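Local atomic coordinates of peptidoglycan recognition protein-LC isoform LCx (Drosophila melanogaster, PDB entry 2F2L), a protein that probably acts as an innate immune receptor for bacterial peptidoglycan, here holding a monomeric anhydro-muropeptide in a groove of its amidase-like extracellular domain. Residues 30-35 against 102-107; 68-73 against 112-117; 87-92 against 138-143. All coordinates share one frame; numbering follows the deposited sequence.

Interaction 1: 30-35 against 102-107. With MLD (glcnac(beta1-4)-murnac(1,6-anhydro)-L-ala-gamma-D-glu-meso-a2pm-D-ala), chain G.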
loop_
_atom_site.group_PDB
_atom_site.type_symbol
_atom_site.label_atom_id
_atom_site.label_comp_id
_atom_site.label_asym_id
_atom_site.label_seq_id
_atom_site.Cartn_x
_atom_site.Cartn_y
_atom_site.Cartn_z
ATOM N N ILE B 30 -13.221 -13.303 -2.443
ATOM C CA ILE B 30 -12.964 -12.102 -3.232
ATOM C C ILE B 30 -12.309 -10.997 -2.388
ATOM O O ILE B 30 -12.842 -10.581 -1.347
ATOM C CB ILE B 30 -14.279 -11.545 -3.854
ATOM C CG1 ILE B 30 -14.929 -12.591 -4.778
ATOM C CG2 ILE B 30 -14.047 -10.193 -4.540
ATOM C CD1 ILE B 30 -14.036 -13.212 -5.815
ATOM N N SER B 31 -11.163 -10.512 -2.867
ATOM C CA SER B 31 -10.448 -9.398 -2.238
ATOM C C SER B 31 -10.277 -8.263 -3.239
ATOM O O SER B 31 -10.668 -8.384 -4.403
ATOM C CB SER B 31 -9.068 -9.869 -1.753
ATOM O OG SER B 31 -8.291 -10.403 -2.831
ATOM N N HIS B 32 -9.698 -7.155 -2.782
ATOM C CA HIS B 32 -9.067 -6.184 -3.706
ATOM C C HIS B 32 -7.615 -6.005 -3.293
ATOM O O HIS B 32 -7.220 -6.431 -2.207
ATOM C CB HIS B 32 -9.835 -4.836 -3.747
ATOM C CG HIS B 32 -9.866 -4.075 -2.456
ATOM N ND1 HIS B 32 -10.458 -2.830 -2.354
ATOM C CD2 HIS B 32 -9.357 -4.344 -1.230
ATOM C CE1 HIS B 32 -10.337 -2.388 -1.115
ATOM N NE2 HIS B 32 -9.662 -3.281 -0.416
ATOM N N THR B 33 -6.826 -5.364 -4.140
ATOM C CA THR B 33 -5.417 -5.136 -3.839
ATOM C C THR B 33 -5.177 -3.946 -2.926
ATOM O O THR B 33 -4.084 -3.826 -2.359
ATOM C CB THR B 33 -4.551 -4.925 -5.129
ATOM O OG1 THR B 33 -4.991 -3.757 -5.825
ATOM C CG2 THR B 33 -4.568 -6.162 -6.023
ATOM N N ALA B 34 -6.177 -3.069 -2.807
ATOM C CA ALA B 34 -6.094 -1.794 -2.058
ATOM C C ALA B 34 -4.969 -0.857 -2.534
ATOM O O ALA B 34 -4.408 -0.050 -1.760
ATOM C CB ALA B 34 -6.002 -2.047 -0.570
ATOM N N ALA B 35 -4.672 -0.931 -3.826
ATOM C CA ALA B 35 -3.753 -0.007 -4.465
ATOM C C ALA B 35 -4.457 0.575 -5.691
ATOM O O ALA B 35 -5.697 0.522 -5.774
ATOM C CB ALA B 35 -2.433 -0.707 -4.802
ATOM N N ILE B 102 -7.955 -5.857 -8.984
ATOM C CA ILE B 102 -6.859 -4.905 -8.958
ATOM C C ILE B 102 -7.475 -3.521 -8.796
ATOM O O ILE B 102 -8.272 -3.068 -9.652
ATOM C CB ILE B 102 -5.993 -4.968 -10.228
ATOM C CG1 ILE B 102 -5.395 -6.367 -10.421
ATOM C CG2 ILE B 102 -4.860 -3.948 -10.149
ATOM C CD1 ILE B 102 -4.619 -6.526 -11.746
ATOM N N GLY B 103 -7.122 -2.871 -7.684
ATOM C CA GLY B 103 -7.645 -1.563 -7.352
ATOM C C GLY B 103 -8.113 -1.464 -5.923
ATOM O O GLY B 103 -7.859 -2.346 -5.107
ATOM N N THR B 104 -8.802 -0.361 -5.643
ATOM C CA THR B 104 -9.371 -0.064 -4.343
ATOM C C THR B 104 -10.844 0.277 -4.536
ATOM O O THR B 104 -11.157 1.300 -5.174
ATOM C CB THR B 104 -8.644 1.142 -3.674
ATOM O OG1 THR B 104 -7.248 0.849 -3.538
ATOM C CG2 THR B 104 -9.222 1.442 -2.292
ATOM N N PHE B 105 -11.745 -0.535 -3.953
ATOM C CA PHE B 105 -13.194 -0.419 -4.223
ATOM C C PHE B 105 -14.011 -0.071 -2.995
ATOM O O PHE B 105 -15.144 -0.530 -2.814
ATOM C CB PHE B 105 -13.678 -1.678 -4.962
ATOM C CG PHE B 105 -12.891 -1.921 -6.173
ATOM C CD1 PHE B 105 -13.085 -1.119 -7.297
ATOM C CD2 PHE B 105 -11.831 -2.806 -6.156
ATOM C CE1 PHE B 105 -12.298 -1.270 -8.412
ATOM C CE2 PHE B 105 -11.046 -2.963 -7.268
ATOM C CZ PHE B 105 -11.270 -2.202 -8.394
ATOM N N THR B 106 -13.435 0.805 -2.178
ATOM C CA THR B 106 -14.072 1.269 -0.962
ATOM C C THR B 106 -15.204 2.245 -1.272
ATOM O O THR B 106 -16.242 2.188 -0.637
ATOM C CB THR B 106 -13.070 1.957 -0.029
ATOM O OG1 THR B 106 -12.377 2.974 -0.761
ATOM C CG2 THR B 106 -12.055 0.956 0.502
ATOM N N THR B 107 -15.006 3.169 -2.204
ATOM C CA THR B 107 -16.101 4.075 -2.557
ATOM C C THR B 107 -16.413 4.129 -4.061
ATOM O O THR B 107 -17.307 4.868 -4.477
ATOM C CB THR B 107 -15.821 5.506 -2.092
ATOM O OG1 THR B 107 -14.665 5.979 -2.775
ATOM C CG2 THR B 107 -15.618 5.585 -0.563
HETATM C CAA MLD G . -8.589 -0.937 1.995
HETATM C CAB MLD G . -8.271 -2.284 2.625
HETATM O OAC MLD G . -8.720 -3.318 2.149
HETATM N N2 MLD G . -7.483 -2.225 3.695
HETATM C C2 MLD G . -7.078 -3.386 4.480
HETATM C C3 MLD G . -7.411 -3.073 5.941
HETATM O O3 MLD G . -8.815 -2.820 6.144
HETATM C C4 MLD G . -6.877 -4.162 6.867
HETATM O O4 MLD G . -7.055 -3.702 8.195
HETATM C C5 MLD G . -5.382 -4.368 6.604
HETATM C C6 MLD G . -4.718 -5.524 7.374
HETATM O O6 MLD G . -3.275 -5.423 7.189
HETATM O O5 MLD G . -5.234 -4.723 5.232
HETATM C C1 MLD G . -5.589 -3.644 4.338
HETATM O O1 MLD G . -5.331 -4.055 3.021
HETATM C CA4 MLD G . -3.911 -4.106 2.740
HETATM C CA5 MLD G . -3.209 -2.760 2.559
HETATM O OA5 MLD G . -2.593 -2.578 1.240
HETATM C CA6 MLD G . -2.007 -2.950 3.418
HETATM O OA6 MLD G . -1.112 -3.676 2.599
HETATM C CA1 MLD G . -1.646 -3.659 1.241
HETATM C CA2 MLD G . -2.371 -4.993 1.001
HETATM N NAD MLD G . -2.349 -5.316 -0.442
HETATM C CAE MLD G . -1.865 -6.451 -0.915
HETATM C CAF MLD G . -1.923 -6.575 -2.424
HETATM O OAG MLD G . -1.412 -7.358 -0.216
HETATM C CA3 MLD G . -3.826 -4.922 1.460
HETATM O OAH MLD G . -4.384 -6.256 1.731
HETATM C CAI MLD G . -5.202 -6.788 0.661
HETATM C CAJ MLD G . -6.661 -6.424 0.809
HETATM C CAL MLD G . -5.084 -8.327 0.655
HETATM O OAM MLD G . -5.774 -8.940 -0.151
HETATM N N MLD G . -4.238 -8.916 1.500
HETATM C CA MLD G . -4.013 -10.366 1.559
HETATM C CB MLD G . -2.881 -10.654 0.568
HETATM C C MLD G . -3.528 -10.693 2.983
HETATM O O MLD G . -2.580 -10.073 3.471
HETATM N NAN MLD G . -4.225 -11.641 3.603
HETATM C CAO MLD G . -3.965 -12.134 4.965
HETATM C CAP MLD G . -5.281 -12.192 5.806
HETATM O OBA MLD G . -5.254 -12.937 6.790
HETATM O OAQ MLD G . -6.293 -11.540 5.452
HETATM C CBB MLD G . -3.495 -13.582 4.883
HETATM C CBC MLD G . -2.122 -13.778 4.263
HETATM C CBD MLD G . -1.756 -15.271 4.334
HETATM O OBE MLD G . -2.622 -16.146 4.386
HETATM N NBF MLD G . -0.466 -15.532 4.339
HETATM C CBG MLD G . 0.052 -16.905 4.401
HETATM C CBH MLD G . -0.258 -17.518 5.782
HETATM O OBI MLD G . -0.083 -16.875 6.816
HETATM N NBJ MLD G . -0.758 -18.752 5.752
HETATM C CBK MLD G . -1.103 -19.532 6.961
HETATM C CBL MLD G . -0.330 -20.855 6.912
HETATM C CBM MLD G . -2.606 -19.862 7.087
HETATM O OBO MLD G . -3.299 -19.906 6.037
HETATM O OBN MLD G . -3.024 -20.085 8.251
HETATM C CBP MLD G . 1.561 -16.872 4.106
HETATM C CBQ MLD G . 2.113 -18.267 3.766
HETATM C CBR MLD G . 3.577 -18.189 3.326
HETATM C CBS MLD G . 4.014 -19.384 2.476
HETATM C CBT MLD G . 3.387 -19.273 1.079
HETATM O OBV MLD G . 3.862 -18.410 0.323
HETATM O OBU MLD G . 2.456 -20.054 0.798
HETATM N NBW MLD G . 3.590 -20.633 3.120
#
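H32 has the largest share of this contact, its imidazole reaching from the end of strand 25-32 to the loop that follows strand 97-101. At the edge of the ring ND1 accepts the backbone N-H of F105, nearly in the ring plane, with N to ND1 3.1 Å and an angle of 167° at the hydrogen. Elsewhere on the rim, also in plane, NE2 donates to the ligand's acetyl oxygen OAC over 2.7 Å. These two in-plane bonds, one to the protein backbone at ND1 and one to the ligand at NE2, fix the ring's rotation. CG of H32 stands between the backbone N and the carbonyl carbon (chi1 63°), which turns the ring toward 102-107. Its CB meets the rim of the F105 ring, 3.7 Å from CD2.

G103 is gripped by the chain next to H32. Its N-H points at T33 OG1 (3.0 Å, 167°), and its carbonyl O receives a weak, bent bond from A34 N, 2.9 Å away. T104 then turns its hydroxyl across to A35: OG1 donates to A35 O over 2.7 Å, tilted somewhat from the carbonyl plane, while CG2 lies toward the H32 ring. T33 O faces the other way and takes the ligand's NAD hydrogen at 3.0 Å. Strands 25-32 and 97-101 run parallel, and their following loops join here at the C-terminal ends of these two strands, where the muropeptide-binding groove of this peptidoglycan recognition domain opens.

Interaction 2: 68-73 against 112-117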
loop_
_atom_site.group_PDB
_atom_site.type_symbol
_atom_site.label_atom_id
_atom_site.label_comp_id
_atom_site.label_asym_id
_atom_site.label_seq_id
_atom_site.Cartn_x
_atom_site.Cartn_y
_atom_site.Cartn_z
ATOM N N PHE B 68 -5.720 -15.857 -8.526
ATOM C CA PHE B 68 -5.935 -15.043 -9.722
ATOM C C PHE B 68 -6.142 -13.588 -9.334
ATOM O O PHE B 68 -6.537 -13.288 -8.214
ATOM C CB PHE B 68 -7.159 -15.519 -10.519
ATOM C CG PHE B 68 -7.083 -16.947 -10.969
ATOM C CD1 PHE B 68 -6.463 -17.278 -12.168
ATOM C CD2 PHE B 68 -7.633 -17.965 -10.194
ATOM C CE1 PHE B 68 -6.397 -18.580 -12.590
ATOM C CE2 PHE B 68 -7.564 -19.281 -10.607
ATOM C CZ PHE B 68 -6.938 -19.598 -11.802
ATOM N N LEU B 69 -5.840 -12.675 -10.253
ATOM C CA LEU B 69 -6.223 -11.277 -10.071
ATOM C C LEU B 69 -6.988 -10.842 -11.307
ATOM O O LEU B 69 -6.768 -11.392 -12.380
ATOM C CB LEU B 69 -5.007 -10.359 -9.883
ATOM C CG LEU B 69 -3.991 -10.652 -8.796
ATOM C CD1 LEU B 69 -2.915 -11.633 -9.263
ATOM C CD2 LEU B 69 -3.370 -9.313 -8.318
ATOM N N VAL B 70 -7.864 -9.859 -11.158
ATOM C CA VAL B 70 -8.690 -9.349 -12.275
ATOM C C VAL B 70 -8.399 -7.885 -12.481
ATOM O O VAL B 70 -8.595 -7.073 -11.559
ATOM C CB VAL B 70 -10.191 -9.514 -11.959
ATOM C CG1 VAL B 70 -11.037 -9.109 -13.147
ATOM C CG2 VAL B 70 -10.467 -10.963 -11.569
ATOM N N GLY B 71 -7.973 -7.530 -13.690
ATOM C CA GLY B 71 -7.623 -6.160 -13.989
ATOM C C GLY B 71 -8.769 -5.345 -14.547
ATOM O O GLY B 71 -9.720 -5.896 -15.089
ATOM N N GLY B 72 -8.639 -4.020 -14.453
ATOM C CA GLY B 72 -9.623 -3.093 -15.027
ATOM C C GLY B 72 -9.604 -3.068 -16.537
ATOM O O GLY B 72 -10.465 -2.453 -17.167
ATOM N N ASP B 73 -8.614 -3.729 -17.126
ATOM C CA ASP B 73 -8.611 -4.006 -18.563
ATOM C C ASP B 73 -9.512 -5.196 -18.960
ATOM O O ASP B 73 -9.619 -5.526 -20.138
ATOM C CB ASP B 73 -7.176 -4.261 -19.055
ATOM C CG ASP B 73 -6.528 -5.483 -18.400
ATOM O OD1 ASP B 73 -7.118 -6.042 -17.444
ATOM O OD2 ASP B 73 -5.428 -5.882 -18.840
ATOM N N GLU B 112 -17.111 -2.385 -15.634
ATOM C CA GLU B 112 -17.888 -3.378 -16.369
ATOM C C GLU B 112 -17.046 -4.592 -16.826
ATOM O O GLU B 112 -17.472 -5.753 -16.701
ATOM C CB GLU B 112 -18.538 -2.683 -17.540
ATOM C CG GLU B 112 -19.198 -3.580 -18.575
ATOM C CD GLU B 112 -19.741 -2.790 -19.738
ATOM O OE1 GLU B 112 -19.815 -3.349 -20.849
ATOM O OE2 GLU B 112 -20.118 -1.612 -19.538
ATOM N N ARG B 113 -15.854 -4.311 -17.335
ATOM C CA ARG B 113 -14.959 -5.354 -17.849
ATOM C C ARG B 113 -14.390 -6.225 -16.749
ATOM O O ARG B 113 -14.270 -7.446 -16.906
ATOM C CB ARG B 113 -13.839 -4.720 -18.695
ATOM C CG ARG B 113 -14.296 -4.433 -20.095
ATOM C CD ARG B 113 -13.526 -3.328 -20.783
ATOM N NE ARG B 113 -12.163 -3.708 -21.115
ATOM C CZ ARG B 113 -11.566 -3.586 -22.304
ATOM N NH1 ARG B 113 -12.187 -3.103 -23.377
ATOM N NH2 ARG B 113 -10.294 -3.954 -22.406
ATOM N N GLN B 114 -14.089 -5.607 -15.612
ATOM C CA GLN B 114 -13.539 -6.317 -14.462
ATOM C C GLN B 114 -14.565 -7.304 -13.899
ATOM O O GLN B 114 -14.248 -8.486 -13.597
ATOM C CB GLN B 114 -13.121 -5.290 -13.408
ATOM C CG GLN B 114 -11.977 -5.660 -12.562
ATOM C CD GLN B 114 -11.519 -4.536 -11.665
ATOM O OE1 GLN B 114 -12.203 -3.530 -11.505
ATOM N NE2 GLN B 114 -10.349 -4.717 -11.051
ATOM N N LEU B 115 -15.805 -6.844 -13.772
ATOM C CA LEU B 115 -16.886 -7.700 -13.288
ATOM C C LEU B 115 -17.152 -8.851 -14.270
ATOM O O LEU B 115 -17.273 -10.003 -13.868
ATOM C CB LEU B 115 -18.151 -6.873 -13.052
ATOM C CG LEU B 115 -18.096 -5.937 -11.848
ATOM C CD1 LEU B 115 -19.254 -4.944 -11.859
ATOM C CD2 LEU B 115 -18.082 -6.719 -10.524
ATOM N N GLU B 116 -17.205 -8.537 -15.561
ATOM C CA GLU B 116 -17.371 -9.559 -16.597
ATOM C C GLU B 116 -16.251 -10.615 -16.557
ATOM O O GLU B 116 -16.526 -11.824 -16.621
ATOM C CB GLU B 116 -17.498 -8.908 -17.982
ATOM C CG GLU B 116 -18.897 -8.290 -18.228
ATOM C CD GLU B 116 -19.011 -7.494 -19.507
ATOM O OE1 GLU B 116 -17.988 -7.267 -20.198
ATOM O OE2 GLU B 116 -20.152 -7.082 -19.818
ATOM N N ALA B 117 -15.003 -10.172 -16.416
ATOM C CA ALA B 117 -13.853 -11.100 -16.331
ATOM C C ALA B 117 -13.976 -12.075 -15.155
ATOM O O ALA B 117 -13.731 -13.267 -15.294
ATOM C CB ALA B 117 -12.553 -10.330 -16.221
#
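In this strand-helix packing, the first turn of helix 112-127 sits against the end of strand 68-70 and the turn after it, with Q114 and V70 as the principal pair. The Q114 side chain runs extended beyond CG and delivers NE2 to V70 O at 3.0 Å, an almost straight bond of 173°. The carbonyl oxygen lies in the plane of the Q114 amide, but the donor stands above the V70 carbonyl plane. On the way CG passes 3.4 Å from G71 O.

The apolar part lies beside this bond. CG1 of V70, anti to the backbone N (chi1 -175°), leans onto the helix: it comes 3.6 Å from Q114 CG and equally close, 3.6 Å, to A117 CB, one turn on from R113. The same methyl also approaches the backbone carbonyl oxygen of Q114.

R113 covers the outer end. Its chain bends at chi3, bringing the edge of the guanidinium to D73 O. NH2 gives the stronger bond at 2.8 Å; NE adds a weak one at 3.3 Å. The D73 carboxylate turns elsewhere, to R75 and Y77, and R113 NH2 also meets a citrate, probably from the crystallisation liquor.

Q114 NE2 has a second acceptor in I102 O, so one buried carboxamide nitrogen ties the helix to strand 68-70 and to the residue just after strand 97-101. Towards D73, by contrast, the guanidinium of R113 meets a neutral carbonyl, so this grip is directional rather than a salt bridge, and it lies at the solvent-facing rim.

Interaction 3: 87-92 against 138-143. With MLD (glcnac(beta1-4)-murnac(1,6-anhydro)-L-ala-gamma-D-glu-meso-a2pm-D-ala), chain G.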
loop_
_atom_site.group_PDB
_atom_site.type_symbol
_atom_site.label_atom_id
_atom_site.label_comp_id
_atom_site.label_asym_id
_atom_site.label_seq_id
_atom_site.Cartn_x
_atom_site.Cartn_y
_atom_site.Cartn_z
ATOM N N ALA B 87 -1.990 -17.619 -0.375
ATOM C CA ALA B 87 -1.676 -16.885 0.832
ATOM C C ALA B 87 -2.464 -15.573 0.749
ATOM O O ALA B 87 -1.915 -14.499 0.529
ATOM C CB ALA B 87 -0.174 -16.636 0.921
ATOM N N HIS B 88 -3.778 -15.688 0.867
ATOM C CA HIS B 88 -4.677 -14.536 0.682
ATOM C C HIS B 88 -5.677 -14.356 1.820
ATOM O O HIS B 88 -6.140 -13.248 2.051
ATOM C CB HIS B 88 -5.410 -14.638 -0.672
ATOM C CG HIS B 88 -6.084 -15.954 -0.896
ATOM N ND1 HIS B 88 -7.286 -16.287 -0.304
ATOM C CD2 HIS B 88 -5.714 -17.031 -1.632
ATOM C CE1 HIS B 88 -7.609 -17.525 -0.648
ATOM N NE2 HIS B 88 -6.671 -17.997 -1.453
ATOM N N THR B 89 -6.013 -15.443 2.525
ATOM C CA THR B 89 -7.016 -15.414 3.568
ATOM C C THR B 89 -6.600 -16.404 4.668
ATOM O O THR B 89 -6.741 -17.629 4.518
ATOM C CB THR B 89 -8.401 -15.793 2.995
ATOM O OG1 THR B 89 -8.626 -15.100 1.753
ATOM C CG2 THR B 89 -9.499 -15.442 3.991
ATOM N N LYS B 90 -6.042 -15.872 5.747
ATOM C CA LYS B 90 -5.436 -16.696 6.779
ATOM C C LYS B 90 -6.476 -17.632 7.367
ATOM O O LYS B 90 -7.563 -17.188 7.755
ATOM C CB LYS B 90 -4.856 -15.823 7.893
ATOM C CG LYS B 90 -4.207 -16.596 9.031
ATOM C CD LYS B 90 -2.708 -16.769 8.856
ATOM C CE LYS B 90 -1.927 -15.702 9.606
ATOM N NZ LYS B 90 -1.957 -14.400 8.876
ATOM N N GLY B 91 -6.128 -18.920 7.425
ATOM C CA GLY B 91 -6.999 -19.954 7.971
ATOM C C GLY B 91 -7.904 -20.547 6.910
ATOM O O GLY B 91 -8.480 -21.616 7.112
ATOM N N TYR B 92 -8.023 -19.876 5.765
ATOM C CA TYR B 92 -8.946 -20.306 4.715
ATOM C C TYR B 92 -8.308 -20.504 3.358
ATOM O O TYR B 92 -9.021 -20.620 2.356
ATOM C CB TYR B 92 -10.093 -19.308 4.606
ATOM C CG TYR B 92 -10.906 -19.261 5.861
ATOM C CD1 TYR B 92 -11.903 -20.200 6.106
ATOM C CD2 TYR B 92 -10.651 -18.298 6.828
ATOM C CE1 TYR B 92 -12.641 -20.163 7.289
ATOM C CE2 TYR B 92 -11.367 -18.251 7.992
ATOM C CZ TYR B 92 -12.361 -19.183 8.229
ATOM O OH TYR B 92 -13.061 -19.096 9.409
ATOM N N TYR B 138 -17.351 -15.732 -0.885
ATOM C CA TYR B 138 -17.253 -14.802 0.236
ATOM C C TYR B 138 -16.425 -13.567 -0.113
ATOM O O TYR B 138 -15.524 -13.623 -0.940
ATOM C CB TYR B 138 -16.594 -15.466 1.449
ATOM C CG TYR B 138 -17.230 -16.763 1.884
ATOM C CD1 TYR B 138 -18.305 -16.775 2.773
ATOM C CD2 TYR B 138 -16.747 -17.980 1.414
ATOM C CE1 TYR B 138 -18.878 -17.960 3.167
ATOM C CE2 TYR B 138 -17.318 -19.167 1.800
ATOM C CZ TYR B 138 -18.384 -19.160 2.666
ATOM O OH TYR B 138 -18.942 -20.363 3.045
ATOM N N GLY B 139 -16.745 -12.454 0.540
ATOM C CA GLY B 139 -15.845 -11.306 0.582
ATOM C C GLY B 139 -14.766 -11.614 1.614
ATOM O O GLY B 139 -15.021 -12.296 2.594
ATOM N N HIS B 140 -13.550 -11.141 1.356
ATOM C CA HIS B 140 -12.405 -11.269 2.285
ATOM C C HIS B 140 -12.798 -10.867 3.717
ATOM O O HIS B 140 -12.442 -11.549 4.681
ATOM C CB HIS B 140 -11.276 -10.388 1.733
ATOM C CG HIS B 140 -9.945 -10.532 2.404
ATOM N ND1 HIS B 140 -8.864 -9.759 2.038
ATOM C CD2 HIS B 140 -9.513 -11.333 3.406
ATOM C CE1 HIS B 140 -7.823 -10.081 2.785
ATOM N NE2 HIS B 140 -8.187 -11.042 3.614
ATOM N N ARG B 141 -13.534 -9.765 3.855
ATOM C CA ARG B 141 -13.953 -9.282 5.176
ATOM C C ARG B 141 -14.793 -10.231 6.026
ATOM O O ARG B 141 -14.875 -10.039 7.238
ATOM C CB ARG B 141 -14.691 -7.952 5.071
ATOM C CG ARG B 141 -15.841 -7.903 4.096
ATOM C CD ARG B 141 -15.833 -6.527 3.442
ATOM N NE ARG B 141 -16.934 -5.753 3.889
ATOM C CZ ARG B 141 -17.042 -4.431 3.792
ATOM N NH1 ARG B 141 -16.078 -3.638 3.295
ATOM N NH2 ARG B 141 -18.158 -3.892 4.233
ATOM N N GLN B 142 -15.431 -11.225 5.406
ATOM C CA GLN B 142 -16.221 -12.204 6.158
ATOM C C GLN B 142 -15.322 -13.218 6.881
ATOM O O GLN B 142 -15.765 -13.866 7.819
ATOM C CB GLN B 142 -17.199 -12.938 5.221
ATOM C CG GLN B 142 -18.166 -12.036 4.457
ATOM C CD GLN B 142 -18.998 -12.783 3.436
ATOM O OE1 GLN B 142 -18.764 -12.675 2.229
ATOM N NE2 GLN B 142 -19.983 -13.557 3.916
ATOM N N LEU B 143 -14.073 -13.350 6.445
ATOM C CA LEU B 143 -13.150 -14.360 6.954
ATOM C C LEU B 143 -11.913 -13.788 7.672
ATOM O O LEU B 143 -11.129 -14.531 8.276
ATOM C CB LEU B 143 -12.703 -15.242 5.777
ATOM C CG LEU B 143 -13.850 -15.876 4.953
ATOM C CD1 LEU B 143 -13.315 -16.637 3.768
ATOM C CD2 LEU B 143 -14.718 -16.796 5.815
HETATM C CAA MLD G . -8.589 -0.937 1.995
HETATM C CAB MLD G . -8.271 -2.284 2.625
HETATM O OAC MLD G . -8.720 -3.318 2.149
HETATM N N2 MLD G . -7.483 -2.225 3.695
HETATM C C2 MLD G . -7.078 -3.386 4.480
HETATM C C3 MLD G . -7.411 -3.073 5.941
HETATM O O3 MLD G . -8.815 -2.820 6.144
HETATM C C4 MLD G . -6.877 -4.162 6.867
HETATM O O4 MLD G . -7.055 -3.702 8.195
HETATM C C5 MLD G . -5.382 -4.368 6.604
HETATM C C6 MLD G . -4.718 -5.524 7.374
HETATM O O6 MLD G . -3.275 -5.423 7.189
HETATM O O5 MLD G . -5.234 -4.723 5.232
HETATM C C1 MLD G . -5.589 -3.644 4.338
HETATM O O1 MLD G . -5.331 -4.055 3.021
HETATM C CA4 MLD G . -3.911 -4.106 2.740
HETATM C CA5 MLD G . -3.209 -2.760 2.559
HETATM O OA5 MLD G . -2.593 -2.578 1.240
HETATM C CA6 MLD G . -2.007 -2.950 3.418
HETATM O OA6 MLD G . -1.112 -3.676 2.599
HETATM C CA1 MLD G . -1.646 -3.659 1.241
HETATM C CA2 MLD G . -2.371 -4.993 1.001
HETATM N NAD MLD G . -2.349 -5.316 -0.442
HETATM C CAE MLD G . -1.865 -6.451 -0.915
HETATM C CAF MLD G . -1.923 -6.575 -2.424
HETATM O OAG MLD G . -1.412 -7.358 -0.216
HETATM C CA3 MLD G . -3.826 -4.922 1.460
HETATM O OAH MLD G . -4.384 -6.256 1.731
HETATM C CAI MLD G . -5.202 -6.788 0.661
HETATM C CAJ MLD G . -6.661 -6.424 0.809
HETATM C CAL MLD G . -5.084 -8.327 0.655
HETATM O OAM MLD G . -5.774 -8.940 -0.151
HETATM N N MLD G . -4.238 -8.916 1.500
HETATM C CA MLD G . -4.013 -10.366 1.559
HETATM C CB MLD G . -2.881 -10.654 0.568
HETATM C C MLD G . -3.528 -10.693 2.983
HETATM O O MLD G . -2.580 -10.073 3.471
HETATM N NAN MLD G . -4.225 -11.641 3.603
HETATM C CAO MLD G . -3.965 -12.134 4.965
HETATM C CAP MLD G . -5.281 -12.192 5.806
HETATM O OBA MLD G . -5.254 -12.937 6.790
HETATM O OAQ MLD G . -6.293 -11.540 5.452
HETATM C CBB MLD G . -3.495 -13.582 4.883
HETATM C CBC MLD G . -2.122 -13.778 4.263
HETATM C CBD MLD G . -1.756 -15.271 4.334
HETATM O OBE MLD G . -2.622 -16.146 4.386
HETATM N NBF MLD G . -0.466 -15.532 4.339
HETATM C CBG MLD G . 0.052 -16.905 4.401
HETATM C CBH MLD G . -0.258 -17.518 5.782
HETATM O OBI MLD G . -0.083 -16.875 6.816
HETATM N NBJ MLD G . -0.758 -18.752 5.752
HETATM C CBK MLD G . -1.103 -19.532 6.961
HETATM C CBL MLD G . -0.330 -20.855 6.912
HETATM C CBM MLD G . -2.606 -19.862 7.087
HETATM O OBO MLD G . -3.299 -19.906 6.037
HETATM O OBN MLD G . -3.024 -20.085 8.251
HETATM C CBP MLD G . 1.561 -16.872 4.106
HETATM C CBQ MLD G . 2.113 -18.267 3.766
HETATM C CBR MLD G . 3.577 -18.189 3.326
HETATM C CBS MLD G . 4.014 -19.384 2.476
HETATM C CBT MLD G . 3.387 -19.273 1.079
HETATM O OBV MLD G . 3.862 -18.410 0.323
HETATM O OBU MLD G . 2.456 -20.054 0.798
HETATM N NBW MLD G . 3.590 -20.633 3.120
HETATM O O HOH W 1 -8.456 -15.043 8.415
#
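Apolar packing joins L143 to T89 and Y92. One methyl of L143, CD2, stands over the face of the Y92 ring, 4.1 Å from its centroid and only 9° off the normal, a CH-pi contact. T89 CG2 meets the same leucine, 3.7 Å from L143 CB, and V29 of strand 25-32 touches both T89 and L143.

No direct hydrogen bond joins the two segments. A water donates to L143 O at 2.7 Å, but its 2.4 Å approach to K90 O is too short to trust, so a bridge through it is doubtful. T89 OG1 instead pairs with the edge of the neighbouring H88 ring at ND1.

Within the loop, T89 to Y92 form a type II beta turn, closed by Y92 N to T89 O, with G91 at the third position where positive phi suits glycine. This loop and H140, just after strand 135-139, line the peptidoglycan-binding groove.

Bonds to the peptide stem of the ligand make the third group. H140, its CG anti to the backbone N (chi1 -171°), extends its ring to the D-glutamate carboxylate, where NE2 donates to OAQ over 2.7 Å. The other oxygen of that carboxylate, OBA, takes K90 N at 3.2 Å, so the two segments hold the group between them. H88 O accepts the ligand's NAN hydrogen at 2.9 Å, and G91 N reaches the terminal D-alanine carboxylate weakly, OBO lying 3.3 Å off.

Interactions 1 and 3 share the ligand: residues 30-35 meet its sugar part, 87-92 and H140 its peptide stem. Their centres are about 14 Å apart, joined through neighbouring strands 25-32 and 135-139, where I30 N lies 2.8 Å from Y138 O and I30 O 2.8 Å from H140 N, probable hydrogen bonds. S148 OG bonds the backbone N of H32 and ND1 of H140. Interaction 2 backs interaction 1, centres about 12 Å apart; I102 N lies 2.9 Å from V70 O, and F105 packs on Q114. The Q114 side chain stays about 12 Å from the ligand. Interactions 2 and 3, about 20 Å apart between centres, do not touch.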